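Local coordinates for protein DyP (PDB 3VXJ) that binds heme b and, as a fungal dye-decolorizing peroxidase, probably uses hydrogen peroxide to oxidise dyes and phenolic compounds, at residues Q224-V227 / P228-N231; S125-D128 / D129-D132; A110-G114 / T115-G119; S140-G143 / S144-Q148. One frame throughout, in Å; residues are numbered along the deposited sequence.

Contact 1. Residues Q224-V227 / P228-N231; sequences QQKV and PEFN. With HEM (protoporphyrin IX containing Fe), chain B.
Glu229 folds back from the first turn of its helix onto Lys226, the N-cap residue. Its CB starts beside the Lys226 carbonyl oxygen, at 3.7 Å, and a bend at chi2 (85°) swings the carboxylate back along the chain rather than straight out from the helix. CD then comes 3.8 Å from Lys226 CB, and OE1 lies closer still, 3.3 Å from the same carbon. This is contact with the aliphatic root of the lysine and not a salt bridge, since Lys226 NZ stays 5.5 Å from Glu229 OE2; OE1 instead finds its hydrogen-bond partner in Thr348 OG1. A glutamate suits the third helical position because its negative charge probably interacts favourably with the N-H groups and dipole of the first helical turn. Proline suits the position before it, where a missing N-H costs no helical bond. The turn itself is fastened by Phe230 N to Lys226 O (3.0 Å) and by the straighter bond from Asn231 N to Val227 O (2.9 Å, 174° at the hydrogen). Upstream, Gln225 holds its amide against the heme, NE2 3.7 Å from methyl CMB and also hydrogen-bonded to Glu165; on the helix, Phe230 stacks on Phe167. The whole is a strand-to-helix junction, from 216-225 into 227-236, in the second ferredoxin-like half of a DyP-type peroxidase, at the border of its heme pocket.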
loop_
_atom_site.group_PDB
_atom_site.type_symbol
_atom_site.label_atom_id
_atom_site.label_comp_id
_atom_site.label_asym_id
_atom_site.label_seq_id
_atom_site.Cartn_x
_atom_site.Cartn_y
_atom_site.Cartn_z
ATOM N N GLN A 224 -7.736 1.545 9.897
ATOM C CA GLN A 224 -8.816 0.726 10.428
ATOM C C GLN A 224 -9.957 0.739 9.418
ATOM O O GLN A 224 -10.327 1.801 8.924
ATOM C CB GLN A 224 -9.274 1.271 11.780
ATOM C CG GLN A 224 -10.352 0.439 12.438
ATOM C CD GLN A 224 -10.559 0.770 13.896
ATOM O OE1 GLN A 224 -9.768 1.493 14.509
ATOM N NE2 GLN A 224 -11.622 0.225 14.467
ATOM N N GLN A 225 -10.533 -0.426 9.135
ATOM C CA GLN A 225 -11.643 -0.528 8.184
ATOM C C GLN A 225 -12.975 -0.820 8.868
ATOM O O GLN A 225 -13.042 -1.588 9.846
ATOM C CB GLN A 225 -11.346 -1.588 7.116
ATOM C CG GLN A 225 -10.258 -1.146 6.114
ATOM C CD GLN A 225 -9.774 -2.259 5.211
ATOM O OE1 GLN A 225 -8.696 -2.801 5.415
ATOM N NE2 GLN A 225 -10.559 -2.592 4.197
ATOM N N LYS A 226 -14.021 -0.190 8.338
ATOM C CA LYS A 226 -15.384 -0.343 8.828
ATOM C C LYS A 226 -16.175 -1.227 7.868
ATOM O O LYS A 226 -16.849 -0.739 6.950
ATOM C CB LYS A 226 -16.031 1.032 8.970
ATOM C CG LYS A 226 -15.235 2.020 9.825
ATOM C CD LYS A 226 -15.131 1.618 11.279
ATOM C CE LYS A 226 -14.645 2.778 12.131
ATOM N NZ LYS A 226 -14.555 2.407 13.569
ATOM N N VAL A 227 -16.046 -2.535 8.067
ATOM C CA VAL A 227 -16.551 -3.510 7.093
ATOM C C VAL A 227 -18.081 -3.665 7.134
ATOM O O VAL A 227 -18.727 -3.603 6.081
ATOM C CB VAL A 227 -15.816 -4.869 7.211
ATOM C CG1 VAL A 227 -16.349 -5.857 6.184
ATOM C CG2 VAL A 227 -14.313 -4.669 7.036
ATOM N N PRO A 228 -18.673 -3.855 8.330
ATOM C CA PRO A 228 -20.144 -3.900 8.345
ATOM C C PRO A 228 -20.784 -2.638 7.769
ATOM O O PRO A 228 -21.811 -2.719 7.091
ATOM C CB PRO A 228 -20.468 -4.024 9.833
ATOM C CG PRO A 228 -19.284 -4.695 10.417
ATOM C CD PRO A 228 -18.115 -4.099 9.675
ATOM N N GLU A 229 -20.173 -1.486 8.028
ATOM C CA GLU A 229 -20.672 -0.214 7.513
ATOM C C GLU A 229 -20.581 -0.153 5.982
ATOM O O GLU A 229 -21.518 0.276 5.321
ATOM C CB GLU A 229 -19.917 0.955 8.151
ATOM C CG GLU A 229 -20.194 1.157 9.647
ATOM C CD GLU A 229 -19.338 0.285 10.575
ATOM O OE1 GLU A 229 -18.600 -0.627 10.126
ATOM O OE2 GLU A 229 -19.412 0.517 11.800
ATOM N N PHE A 230 -19.448 -0.583 5.431
ATOM C CA PHE A 230 -19.271 -0.665 3.983
ATOM C C PHE A 230 -20.331 -1.567 3.353
ATOM O O PHE A 230 -20.996 -1.193 2.381
ATOM C CB PHE A 230 -17.859 -1.181 3.684
ATOM C CG PHE A 230 -17.609 -1.493 2.233
ATOM C CD1 PHE A 230 -17.304 -0.483 1.329
ATOM C CD2 PHE A 230 -17.665 -2.803 1.775
ATOM C CE1 PHE A 230 -17.059 -0.784 -0.015
ATOM C CE2 PHE A 230 -17.418 -3.109 0.440
ATOM C CZ PHE A 230 -17.132 -2.096 -0.458
ATOM N N ASN A 231 -20.483 -2.764 3.914
ATOM C CA ASN A 231 -21.453 -3.730 3.413
ATOM C C ASN A 231 -22.870 -3.151 3.451
ATOM O O ASN A 231 -23.602 -3.205 2.457
ATOM C CB ASN A 231 -21.382 -5.012 4.249
ATOM C CG ASN A 231 -22.280 -6.112 3.718
ATOM O OD1 ASN A 231 -22.038 -6.650 2.638
ATOM N ND2 ASN A 231 -23.309 -6.465 4.487
HETATM C CHA HEM B . -5.079 -1.120 -5.860
HETATM C CHB HEM B . -7.511 -1.805 -1.739
HETATM C CHC HEM B . -5.476 2.145 0.172
HETATM C CHD HEM B . -3.005 2.834 -3.926
HETATM C C1A HEM B . -5.938 -1.629 -4.926
HETATM C C2A HEM B . -6.808 -2.767 -5.118
HETATM C C3A HEM B . -7.490 -2.947 -3.973
HETATM C C4A HEM B . -7.045 -1.950 -3.026
HETATM C CMA HEM B . -8.541 -4.031 -3.668
HETATM C CAA HEM B . -6.951 -3.552 -6.442
HETATM C CBA HEM B . -5.974 -4.716 -6.619
HETATM C CGA HEM B . -4.553 -4.289 -6.904
HETATM O O1A HEM B . -4.253 -3.781 -8.005
HETATM O O2A HEM B . -3.689 -4.496 -6.007
HETATM C C1B HEM B . -7.165 -0.806 -0.851
HETATM C C2B HEM B . -7.669 -0.660 0.498
HETATM C C3B HEM B . -7.099 0.437 1.031
HETATM C C4B HEM B . -6.214 0.996 0.031
HETATM C CMB HEM B . -8.696 -1.616 1.144
HETATM C CAB HEM B . -7.280 1.023 2.447
HETATM C CBB HEM B . -7.674 0.276 3.481
HETATM C C1C HEM B . -4.668 2.697 -0.790
HETATM C C2C HEM B . -3.936 3.943 -0.668
HETATM C C3C HEM B . -3.262 4.143 -1.811
HETATM C C4C HEM B . -3.547 3.022 -2.680
HETATM C CMC HEM B . -3.952 4.837 0.587
HETATM C CAC HEM B . -2.319 5.313 -2.198
HETATM C CBC HEM B . -2.568 6.575 -1.819
HETATM C C1D HEM B . -3.290 1.800 -4.780
HETATM C C2D HEM B . -2.612 1.592 -6.036
HETATM C C3D HEM B . -3.259 0.383 -6.636
HETATM C C4D HEM B . -4.261 -0.036 -5.689
HETATM C CMD HEM B . -1.482 2.407 -6.685
HETATM C CAD HEM B . -2.891 -0.217 -8.001
HETATM C CBD HEM B . -3.614 0.599 -9.068
HETATM C CGD HEM B . -3.281 0.119 -10.455
HETATM O O1D HEM B . -4.240 -0.136 -11.233
HETATM O O2D HEM B . -2.081 -0.007 -10.790
HETATM N NA HEM B . -6.128 -1.147 -3.655
HETATM N NB HEM B . -6.298 0.245 -1.124
HETATM N NC HEM B . -4.434 2.186 -2.046
HETATM N ND HEM B . -4.241 0.801 -4.585
HETATM FE FE HEM B . -5.330 0.563 -2.870
HETATM O O HOH W 1 -3.871 -0.628 -2.219
#

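Contact 2. Residues S125-D128 / D129-D132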
loop_
_atom_site.group_PDB
_atom_site.type_symbol
_atom_site.label_atom_id
_atom_site.label_comp_id
_atom_site.label_asym_id
_atom_site.label_seq_id
_atom_site.Cartn_x
_atom_site.Cartn_y
_atom_site.Cartn_z
ATOM N N SER A 125 6.480 -13.834 7.856
ATOM C CA SER A 125 6.617 -15.264 8.138
ATOM C C SER A 125 5.297 -15.997 7.964
ATOM O O SER A 125 4.286 -15.404 7.606
ATOM C CB SER A 125 7.208 -15.492 9.536
ATOM O OG SER A 125 7.674 -16.822 9.667
ATOM N N ASP A 126 5.311 -17.297 8.218
ATOM C CA ASP A 126 4.156 -18.135 7.938
ATOM C C ASP A 126 3.186 -18.270 9.112
ATOM O O ASP A 126 2.027 -18.637 8.900
ATOM C CB ASP A 126 4.626 -19.530 7.519
ATOM C CG ASP A 126 5.297 -19.559 6.149
ATOM O OD1 ASP A 126 5.148 -18.606 5.357
ATOM O OD2 ASP A 126 5.980 -20.565 5.860
ATOM N N GLN A 127 3.661 -18.020 10.335
ATOM C CA GLN A 127 2.874 -18.233 11.557
ATOM C C GLN A 127 3.204 -17.169 12.595
ATOM O O GLN A 127 4.332 -16.680 12.646
ATOM C CB GLN A 127 3.153 -19.613 12.165
ATOM C CG GLN A 127 2.821 -20.814 11.263
ATOM C CD GLN A 127 1.326 -21.112 11.148
ATOM O OE1 GLN A 127 0.812 -21.990 11.831
ATOM N NE2 GLN A 127 0.629 -20.382 10.275
ATOM N N ASP A 128 2.226 -16.841 13.435
ATOM C CA ASP A 128 2.424 -15.869 14.504
ATOM C C ASP A 128 3.538 -16.276 15.473
ATOM O O ASP A 128 4.323 -15.439 15.906
ATOM C CB ASP A 128 1.117 -15.619 15.251
ATOM C CG ASP A 128 0.125 -14.831 14.436
ATOM O OD1 ASP A 128 0.548 -14.087 13.526
ATOM O OD2 ASP A 128 -1.084 -14.947 14.717
ATOM N N ASP A 129 3.632 -17.568 15.790
ATOM C CA ASP A 129 4.704 -18.043 16.659
ATOM C C ASP A 129 6.091 -17.745 16.084
ATOM O O ASP A 129 7.022 -17.461 16.833
ATOM C CB ASP A 129 4.561 -19.546 16.927
ATOM C CG ASP A 129 3.371 -19.881 17.818
ATOM O OD1 ASP A 129 2.944 -21.049 17.796
ATOM O OD2 ASP A 129 2.852 -18.989 18.531
ATOM N N PHE A 130 6.220 -17.812 14.759
ATOM C CA PHE A 130 7.494 -17.518 14.105
ATOM C C PHE A 130 7.797 -16.019 14.175
ATOM O O PHE A 130 8.948 -15.624 14.381
ATOM C CB PHE A 130 7.512 -18.005 12.650
ATOM C CG PHE A 130 7.094 -19.456 12.457
ATOM C CD1 PHE A 130 7.133 -20.400 13.495
ATOM C CD2 PHE A 130 6.691 -19.879 11.200
ATOM C CE1 PHE A 130 6.749 -21.728 13.280
ATOM C CE2 PHE A 130 6.310 -21.201 10.977
ATOM C CZ PHE A 130 6.341 -22.123 12.012
ATOM N N LEU A 131 6.767 -15.186 14.010
ATOM C CA LEU A 131 6.912 -13.751 14.262
ATOM C C LEU A 131 7.450 -13.509 15.668
ATOM O O LEU A 131 8.370 -12.713 15.841
ATOM C CB LEU A 131 5.583 -13.012 14.087
ATOM C CG LEU A 131 4.950 -12.997 12.693
ATOM C CD1 LEU A 131 3.648 -12.231 12.758
ATOM C CD2 LEU A 131 5.872 -12.399 11.636
ATOM N N ASP A 132 6.885 -14.201 16.661
ATOM C CA ASP A 132 7.373 -14.090 18.042
ATOM C C ASP A 132 8.841 -14.507 18.176
ATOM O O ASP A 132 9.625 -13.820 18.828
ATOM C CB ASP A 132 6.493 -14.895 19.012
ATOM C CG ASP A 132 5.080 -14.352 19.112
ATOM O OD1 ASP A 132 4.856 -13.176 18.743
ATOM O OD2 ASP A 132 4.195 -15.102 19.577
#
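The Phe130 ring carries Gln127 over one face and Ser125 at its edge. Gln127 CB sits 3.8 Å from the ring centroid and 15° off the normal, a CH-pi contact displaced toward the rim, and CG continues outward to lie 3.5 Å from Phe130 CE2. The two side chains run alongside each other, the amide plane turned 60° from the ring. In the plane of the ring, Ser125 OG approaches Phe130 CB at 3.2 Å; its hydroxyl is engaged with the Leu64 carbonyl. Gln127 bends at chi2, which returns its amide to the backbone of the residue before it: NE2 donates to Asp126 O at 2.6 Å, almost straight at 172°. Glutamine thus serves with its methylenes as a cover for the ring and with its amide as a tie. Replacing Phe130 by an alanine would probably strip Gln127 of the surface it lies on and open a gap beside Ser125. Gln127 is the N-cap of helix 128-142, and its carbonyl accepts Leu131 N (3.2 Å) and, weakly, Phe130 N. Leu131 turns inward to strand 23-31, its CD2 4.0 Å from Ser125 CB. Asp128 and Asp129 lie in the first turn and Asp132 just beyond it, their carboxylates well apart; Asp132 is paired with Arg25 in a salt bridge, and acidic groups at this end are likely to be favoured by the helix N terminus.

Contact 3. Residues A110-G114 / T115-G119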
loop_
_atom_site.group_PDB
_atom_site.type_symbol
_atom_site.label_atom_id
_atom_site.label_comp_id
_atom_site.label_asym_id
_atom_site.label_seq_id
_atom_site.Cartn_x
_atom_site.Cartn_y
_atom_site.Cartn_z
ATOM N N ALA A 110 -0.917 7.170 19.516
ATOM C CA ALA A 110 0.460 6.879 19.890
ATOM C C ALA A 110 0.860 5.485 19.393
ATOM O O ALA A 110 0.026 4.582 19.335
ATOM C CB ALA A 110 0.618 6.984 21.400
ATOM N N PRO A 111 2.143 5.301 19.030
ATOM C CA PRO A 111 3.239 6.260 19.114
ATOM C C PRO A 111 3.490 7.047 17.831
ATOM O O PRO A 111 4.591 7.548 17.636
ATOM C CB PRO A 111 4.437 5.357 19.399
ATOM C CG PRO A 111 4.141 4.136 18.624
ATOM C CD PRO A 111 2.634 3.964 18.638
ATOM N N PHE A 112 2.479 7.182 16.979
ATOM C CA PHE A 112 2.660 7.871 15.694
ATOM C C PHE A 112 2.471 9.379 15.751
ATOM O O PHE A 112 2.814 10.066 14.790
ATOM C CB PHE A 112 1.762 7.258 14.607
ATOM C CG PHE A 112 2.099 5.825 14.299
ATOM C CD1 PHE A 112 3.045 5.524 13.324
ATOM C CD2 PHE A 112 1.486 4.781 14.986
ATOM C CE1 PHE A 112 3.381 4.205 13.026
ATOM C CE2 PHE A 112 1.826 3.445 14.696
ATOM C CZ PHE A 112 2.770 3.167 13.708
ATOM N N THR A 113 1.959 9.878 16.880
ATOM C CA THR A 113 1.613 11.297 17.063
ATOM C C THR A 113 2.838 12.147 17.437
ATOM O O THR A 113 2.892 12.775 18.495
ATOM C CB THR A 113 0.484 11.433 18.102
ATOM O OG1 THR A 113 0.787 10.627 19.249
ATOM C CG2 THR A 113 -0.839 10.952 17.498
ATOM N N GLY A 114 3.811 12.162 16.536
ATOM C CA GLY A 114 5.057 12.883 16.728
ATOM C C GLY A 114 6.108 12.203 15.883
ATOM O O GLY A 114 5.773 11.543 14.895
ATOM N N THR A 115 7.373 12.362 16.271
ATOM C CA THR A 115 8.502 11.737 15.585
ATOM C C THR A 115 9.390 10.946 16.551
ATOM O O THR A 115 10.614 10.905 16.419
ATOM C CB THR A 115 9.319 12.761 14.752
ATOM O OG1 THR A 115 9.762 13.849 15.577
ATOM C CG2 THR A 115 8.479 13.317 13.603
ATOM N N THR A 116 8.731 10.324 17.521
ATOM C CA THR A 116 9.351 9.406 18.468
ATOM C C THR A 116 9.920 8.166 17.778
ATOM O O THR A 116 10.988 7.679 18.146
ATOM C CB THR A 116 8.306 9.018 19.537
ATOM O OG1 THR A 116 8.085 10.151 20.389
ATOM C CG2 THR A 116 8.751 7.841 20.376
ATOM N N ILE A 117 9.202 7.649 16.783
ATOM C CA ILE A 117 9.599 6.422 16.104
ATOM C C ILE A 117 10.864 6.671 15.288
ATOM O O ILE A 117 10.920 7.624 14.500
ATOM C CB ILE A 117 8.467 5.919 15.188
ATOM C CG1 ILE A 117 7.270 5.476 16.033
ATOM C CG2 ILE A 117 8.951 4.771 14.298
ATOM C CD1 ILE A 117 6.003 5.248 15.242
ATOM N N HIS A 118 11.864 5.821 15.506
ATOM C CA HIS A 118 13.141 5.898 14.795
ATOM C C HIS A 118 13.262 4.932 13.626
ATOM O O HIS A 118 14.080 5.128 12.716
ATOM C CB HIS A 118 14.288 5.661 15.767
ATOM C CG HIS A 118 14.530 6.811 16.686
ATOM N ND1 HIS A 118 15.341 6.723 17.795
ATOM C CD2 HIS A 118 14.041 8.073 16.675
ATOM C CE1 HIS A 118 15.357 7.886 18.418
ATOM N NE2 HIS A 118 14.578 8.724 17.758
ATOM N N GLY A 119 12.466 3.873 13.649
ATOM C CA GLY A 119 12.542 2.899 12.581
ATOM C C GLY A 119 11.534 1.796 12.742
ATOM O O GLY A 119 10.754 1.775 13.702
HETATM O O HOH W 2 6.555 8.814 16.174
#
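Ile117 sets its terminal methyl against both Pro111 and Phe112, and this is where the loop is tight. CD1 stands over one face of the Phe112 ring, off-centre toward the rim: it lies 3.9 Å from the ring centroid, 26° from the normal, and 3.5 Å from Phe112 CD1. This is a CH-pi contact, made by the far end of an isoleucine whose CG1 lies anti to the carbonyl carbon (chi1 -67°) and whose chain then runs on extended. Pro111 closes from another direction, its CG 4.0 Å from the same methyl. A cis peptide before Pro111 helps to bend the chain here, and the proline ring also leans on Val149 of strand 146-155, while Phe112 meets Phe28 edge-to-face. The other side of the loop is looser and faces solvent. Thr113 centres an inverse gamma turn, closed by a weak bond from Gly114 N to Phe112 O. Gly114 follows with phi 155°, which suits glycine, because a CB would clash with Thr115 N. Threonines, polar and tolerant of water, suit this exposed side, and Thr115 O finds Thr74 OG1. Between the two sides lies a water. It accepts from Ile117 N at 3.0 Å and lies 2.8 Å from Pro111 O and, in a weak bond, 3.1 Å from Gly114 O, with too few protons to serve every acceptor around it at once. This one water thus links both limbs of the bend, while apolar side chains anchor the loop on the sheet just before the beta bulge at His118 and Gly119.

Contact 4. Residues S140-G143 / S144-Q148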
loop_
_atom_site.group_PDB
_atom_site.type_symbol
_atom_site.label_atom_id
_atom_site.label_comp_id
_atom_site.label_asym_id
_atom_site.label_seq_id
_atom_site.Cartn_x
_atom_site.Cartn_y
_atom_site.Cartn_z
ATOM N N SER A 140 16.961 -10.043 21.708
ATOM C CA SER A 140 18.213 -10.658 22.154
ATOM C C SER A 140 19.440 -9.979 21.543
ATOM O O SER A 140 20.446 -9.768 22.221
ATOM C CB SER A 140 18.219 -12.154 21.824
ATOM O OG SER A 140 19.410 -12.774 22.285
ATOM N N THR A 141 19.353 -9.638 20.262
ATOM C CA THR A 141 20.481 -9.045 19.548
ATOM C C THR A 141 20.674 -7.568 19.899
ATOM O O THR A 141 21.795 -7.115 20.138
ATOM C CB THR A 141 20.324 -9.241 18.024
ATOM O OG1 THR A 141 20.280 -10.647 17.738
ATOM C CG2 THR A 141 21.491 -8.615 17.261
ATOM N N PHE A 142 19.578 -6.814 19.940
ATOM C CA PHE A 142 19.660 -5.373 20.180
ATOM C C PHE A 142 19.606 -5.000 21.650
ATOM O O PHE A 142 20.161 -3.972 22.042
ATOM C CB PHE A 142 18.596 -4.623 19.371
ATOM C CG PHE A 142 18.867 -4.628 17.894
ATOM C CD1 PHE A 142 19.563 -3.578 17.303
ATOM C CD2 PHE A 142 18.457 -5.692 17.099
ATOM C CE1 PHE A 142 19.841 -3.589 15.938
ATOM C CE2 PHE A 142 18.725 -5.709 15.728
ATOM C CZ PHE A 142 19.426 -4.655 15.151
ATOM N N GLY A 143 18.936 -5.821 22.456
ATOM C CA GLY A 143 18.829 -5.566 23.890
ATOM C C GLY A 143 18.296 -4.177 24.179
ATOM O O GLY A 143 17.399 -3.690 23.487
ATOM N N SER A 144 18.886 -3.531 25.182
ATOM C CA SER A 144 18.442 -2.208 25.611
ATOM C C SER A 144 18.902 -1.066 24.695
ATOM O O SER A 144 18.611 0.094 24.979
ATOM C CB SER A 144 18.894 -1.942 27.047
ATOM O OG SER A 144 20.302 -1.930 27.121
ATOM N N SER A 145 19.599 -1.382 23.598
ATOM C CA SER A 145 19.978 -0.354 22.618
ATOM C C SER A 145 18.754 0.219 21.905
ATOM O O SER A 145 18.825 1.294 21.320
ATOM C CB SER A 145 21.003 -0.869 21.597
ATOM O OG SER A 145 20.417 -1.721 20.619
ATOM N N ILE A 146 17.643 -0.515 21.964
ATOM C CA ILE A 146 16.361 -0.051 21.431
ATOM C C ILE A 146 15.235 -0.214 22.444
ATOM O O ILE A 146 15.337 -0.996 23.400
ATOM C CB ILE A 146 15.941 -0.779 20.113
ATOM C CG1 ILE A 146 15.622 -2.261 20.362
ATOM C CG2 ILE A 146 16.983 -0.567 19.006
ATOM C CD1 ILE A 146 15.107 -3.004 19.136
ATOM N N THR A 147 14.170 0.553 22.230
ATOM C CA THR A 147 12.893 0.316 22.893
ATOM C C THR A 147 11.876 0.050 21.795
ATOM O O THR A 147 11.748 0.825 20.838
ATOM C CB THR A 147 12.447 1.516 23.754
ATOM O OG1 THR A 147 13.375 1.697 24.830
ATOM C CG2 THR A 147 11.056 1.288 24.345
ATOM N N GLN A 148 11.169 -1.062 21.920
ATOM C CA GLN A 148 10.105 -1.399 20.997
ATOM C C GLN A 148 8.850 -0.668 21.467
ATOM O O GLN A 148 8.283 -0.992 22.517
ATOM C CB GLN A 148 9.927 -2.918 20.941
ATOM C CG GLN A 148 11.164 -3.625 20.364
ATOM C CD GLN A 148 11.155 -5.131 20.539
ATOM O OE1 GLN A 148 10.123 -5.785 20.383
ATOM N NE2 GLN A 148 12.320 -5.691 20.847
#
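Ser145 carries its OG in the position flanked by both its backbone N and its carbonyl carbon (chi1 76°), and this turns the hydroxyl back onto Phe142 O. OG donates there at 2.7 Å, and the backbone Ser145 N reaches the same oxygen at 3.1 Å. Both donors arrive from one face of the carbonyl plane, tilted well away from it, and together they grip the last carbonyl of helix 128-142. Ile146 adopts a similar first torsion, which directs CG1 and CD1 back toward Phe142 until CD1 rests 3.9 Å from Phe142 CB. Residues 142-145 form a type II' beta turn, with Gly143 in its second position at phi 54° and psi -139°. Glycine is apt there, since positive phi favours it and a CB would collide with Ser144 N. The turn ends the helix of a beta-alpha-beta crossover and passes the chain to strand 146-155 at the edge of a ferredoxin-like sheet. An alanine in place of Ser145 would probably lose the hydroxyl bond, leaving Phe142 O, of the two donors described, only Ser145 N, and let the turn flex more easily. The hydroxyl lies also in the plane of the Phe142 ring, at its edge, 3.9 Å from CD1. An aromatic side chain suits Phe142's place because the ring enters an apolar cluster, edge-to-face with Phe121 and Tyr44 and obliquely against Phe37. The exposed Ser144 directs its carbonyl to Asn32 ND2, and Ser145 makes a backbone bond to Asn32 as well.

How the contacts relate
Following the chain from the N terminus, contact 3 comes first, bending the loop that leads into strand 119-125. Contact 2 starts that strand's successor, helix 128-142, and contact 4 ends the same helix and turns it into strand 146-155; the centres of contacts 2 and 4 lie about 19 Å apart. Contact 3 then meets strand 146-155 through space, about 17 Å from contact 4 between centres. Contact 1 follows much later, joining strand 216-225 of the second four-stranded sheet to helix 227-236, next to the heme. All four are local and in series, so none nests or crosses: three shape the first sheet and helix 128-142, one the second sheet.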